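Local atomic coordinates of sulfate transporter/antisigma-factor antagonist STAS (Planctomyces limnophilus, PDB entry 3T6O), a protein that probably acts as an anti-sigma factor antagonist, a regulator built on a STAS domain. Residues A[24-29]-A[58-64]. Numbering follows the deposited sequence. Where two conformers were deposited one is given.
Sequences FQRLRE and VEFFGSS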
loop_
_atom_site.group_PDB
_atom_site.type_symbol
_atom_site.label_atom_id
_atom_site.label_comp_id
_atom_site.label_asym_id
_atom_site.label_seq_id
_atom_site.Cartn_x
_atom_site.Cartn_y
_atom_site.Cartn_z
ATOM N N PHE A 24 24.086 -9.210 0.667
ATOM C CA PHE A 24 22.945 -8.377 0.248
ATOM C C PHE A 24 23.275 -7.346 -0.843
ATOM O O PHE A 24 22.831 -6.213 -0.753
ATOM C CB PHE A 24 22.367 -7.619 1.453
ATOM C CG PHE A 24 21.711 -8.491 2.464
ATOM C CD1 PHE A 24 20.674 -9.337 2.107
ATOM C CD2 PHE A 24 22.119 -8.475 3.777
ATOM C CE1 PHE A 24 20.072 -10.149 3.043
ATOM C CE2 PHE A 24 21.519 -9.288 4.710
ATOM C CZ PHE A 24 20.496 -10.113 4.347
ATOM N N GLN A 25 24.032 -7.690 -1.877
ATOM C CA GLN A 25 24.316 -6.780 -2.987
ATOM C C GLN A 25 23.020 -6.278 -3.630
ATOM O O GLN A 25 22.878 -5.141 -4.022
ATOM C CB GLN A 25 25.129 -7.518 -4.058
ATOM C CG GLN A 25 26.549 -7.861 -3.634
ATOM C CD GLN A 25 27.438 -8.274 -4.789
ATOM O OE1 GLN A 25 28.330 -7.529 -5.198
ATOM N NE2 GLN A 25 27.197 -9.459 -5.318
ATOM N N ARG A 26 22.065 -7.192 -3.770
ATOM C CA ARG A 26 20.802 -6.915 -4.442
ATOM C C ARG A 26 19.627 -7.191 -3.524
ATOM O O ARG A 26 19.402 -8.327 -3.145
ATOM C CB ARG A 26 20.686 -7.801 -5.662
ATOM C CG ARG A 26 21.724 -7.542 -6.745
ATOM C CD ARG A 26 22.132 -8.883 -7.393
ATOM N NE ARG A 26 22.381 -8.843 -8.840
ATOM C CZ ARG A 26 23.420 -8.237 -9.422
ATOM N NH1 ARG A 26 24.312 -7.557 -8.690
ATOM N NH2 ARG A 26 23.561 -8.299 -10.748
ATOM N N LEU A 27 18.899 -6.135 -3.160
ATOM C CA LEU A 27 17.762 -6.238 -2.261
ATOM C C LEU A 27 16.425 -6.368 -3.040
ATOM O O LEU A 27 15.842 -5.384 -3.484
ATOM C CB LEU A 27 17.725 -5.026 -1.322
ATOM C CG LEU A 27 18.937 -4.869 -0.382
ATOM C CD1 LEU A 27 19.025 -3.487 0.253
ATOM C CD2 LEU A 27 18.907 -5.967 0.708
ATOM N N ARG A 28 15.965 -7.602 -3.198
ATOM C CA ARG A 28 14.653 -7.871 -3.746
ATOM C C ARG A 28 13.680 -8.216 -2.617
ATOM O O ARG A 28 14.008 -8.112 -1.416
ATOM C CB ARG A 28 14.727 -9.044 -4.721
ATOM C CG ARG A 28 15.848 -8.949 -5.744
ATOM C CD ARG A 28 15.273 -8.709 -7.116
ATOM N NE ARG A 28 15.757 -9.672 -8.093
ATOM C CZ ARG A 28 14.969 -10.526 -8.734
ATOM N NH1 ARG A 28 15.492 -11.353 -9.625
ATOM N NH2 ARG A 28 13.663 -10.554 -8.486
ATOM N N GLU A 29 12.489 -8.649 -3.012
ATOM C CA GLU A 29 11.447 -9.002 -2.073
ATOM C C GLU A 29 11.888 -10.045 -1.046
ATOM O O GLU A 29 11.568 -9.907 0.101
ATOM C CB GLU A 29 10.233 -9.492 -2.862
ATOM C CG GLU A 29 8.954 -9.399 -2.126
ATOM C CD GLU A 29 7.783 -9.935 -2.957
ATOM O OE1 GLU A 29 7.823 -9.867 -4.219
ATOM O OE2 GLU A 29 6.839 -10.434 -2.333
ATOM N N VAL A 58 25.672 -2.151 -1.218
ATOM C CA VAL A 58 24.398 -2.465 -1.822
ATOM C C VAL A 58 24.409 -1.946 -3.259
ATOM O O VAL A 58 24.635 -0.773 -3.494
ATOM C CB VAL A 58 23.228 -1.837 -1.071
ATOM C CG1 VAL A 58 21.884 -2.150 -1.820
ATOM C CG2 VAL A 58 23.112 -2.392 0.414
ATOM N N GLU A 59 24.161 -2.812 -4.232
ATOM C CA GLU A 59 24.210 -2.393 -5.639
ATOM C C GLU A 59 22.840 -2.216 -6.304
ATOM O O GLU A 59 22.726 -1.528 -7.349
ATOM C CB GLU A 59 25.076 -3.370 -6.429
ATOM C CG GLU A 59 26.558 -3.470 -5.874
ATOM C CD GLU A 59 27.445 -2.167 -6.013
ATOM O OE1 GLU A 59 27.320 -1.415 -7.029
ATOM O OE2 GLU A 59 28.318 -1.930 -5.108
ATOM N N PHE A 60 21.807 -2.846 -5.736
ATOM C CA PHE A 60 20.476 -2.745 -6.297
ATOM C C PHE A 60 19.386 -2.816 -5.255
ATOM O O PHE A 60 19.446 -3.649 -4.316
ATOM C CB PHE A 60 20.215 -3.859 -7.287
ATOM C CG PHE A 60 18.817 -3.849 -7.806
ATOM C CD1 PHE A 60 17.807 -4.473 -7.114
ATOM C CD2 PHE A 60 18.494 -3.124 -8.945
ATOM C CE1 PHE A 60 16.491 -4.418 -7.568
ATOM C CE2 PHE A 60 17.217 -3.081 -9.411
ATOM C CZ PHE A 60 16.205 -3.739 -8.742
ATOM N N PHE A 61 18.386 -1.952 -5.434
ATOM C CA PHE A 61 17.079 -2.123 -4.791
ATOM C C PHE A 61 15.979 -1.434 -5.587
ATOM O O PHE A 61 16.257 -0.715 -6.554
ATOM C CB PHE A 61 17.118 -1.630 -3.340
ATOM C CG PHE A 61 17.489 -0.196 -3.178
ATOM C CD1 PHE A 61 16.558 0.804 -3.397
ATOM C CD2 PHE A 61 18.738 0.156 -2.749
ATOM C CE1 PHE A 61 16.880 2.120 -3.217
ATOM C CE2 PHE A 61 19.071 1.467 -2.542
ATOM C CZ PHE A 61 18.150 2.461 -2.784
ATOM N N GLY A 62 14.730 -1.729 -5.217
ATOM C CA GLY A 62 13.549 -1.174 -5.859
ATOM C C GLY A 62 12.427 -0.949 -4.869
ATOM O O GLY A 62 12.668 -0.530 -3.746
ATOM N N SER A 63 11.196 -1.232 -5.286
ATOM C CA SER A 63 10.041 -0.847 -4.506
ATOM C C SER A 63 9.960 -1.553 -3.168
ATOM O O SER A 63 9.547 -0.931 -2.195
ATOM C CB SER A 63 8.746 -1.070 -5.277
ATOM O OG SER A 63 8.701 -2.412 -5.739
ATOM N N SER A 64 10.328 -2.829 -3.115
ATOM C CA SER A 64 10.151 -3.598 -1.869
ATOM C C SER A 64 11.007 -3.004 -0.761
ATOM O O SER A 64 10.557 -2.846 0.358
ATOM C CB SER A 64 10.632 -5.038 -2.015
ATOM O OG SER A 64 9.923 -5.684 -2.994
HETATM O O HOH W 1 13.707 -3.809 -3.528
#
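The carbonyl of Q25 faces two successive amides of 58-64, opening a short parallel pairing in this STAS domain, apart from the main sheet, between short, weakly bonded strands 26-27 and 60-61, each running into a helix, 29-41 and 63-76. Q25 O takes E59 N at 2.7 Å and F60 N at 3.1 Å, both in the carbonyl plane, so one acceptor holds the backbone of both E59 and F60.

R26 then pairs with F60. Its CG, anti to the carbonyl carbon (chi1 -65°), rests 4.0 Å from F60 CB, and the two side chains cross at about a right angle on the face turned to the second subunit. There R26 NE is hydrogen-bonded to Y92 OH of the second subunit, whose ring meets the F60 ring edge-to-face.

L27 returns the pairing: L27 N gives F60 O a nearly straight bond of 2.8 Å, 173° at the hydrogen. Its side chain lies on the other face, touching F20 and F65, where L27 CD1 lies 3.8 Å from V58 CG1 and the CB atoms of L27 and F61 touch. Here the strands part, and a water bridges the gap, donating to L27 O at 2.7 Å and accepting from G62 N at 2.9 Å.

R28 and G62 each occupy the N-cap position of the helix that follows. Beyond them S64 OG, hydrogen-bonded to E95 of the second subunit, packs 3.8 Å from E29 CB.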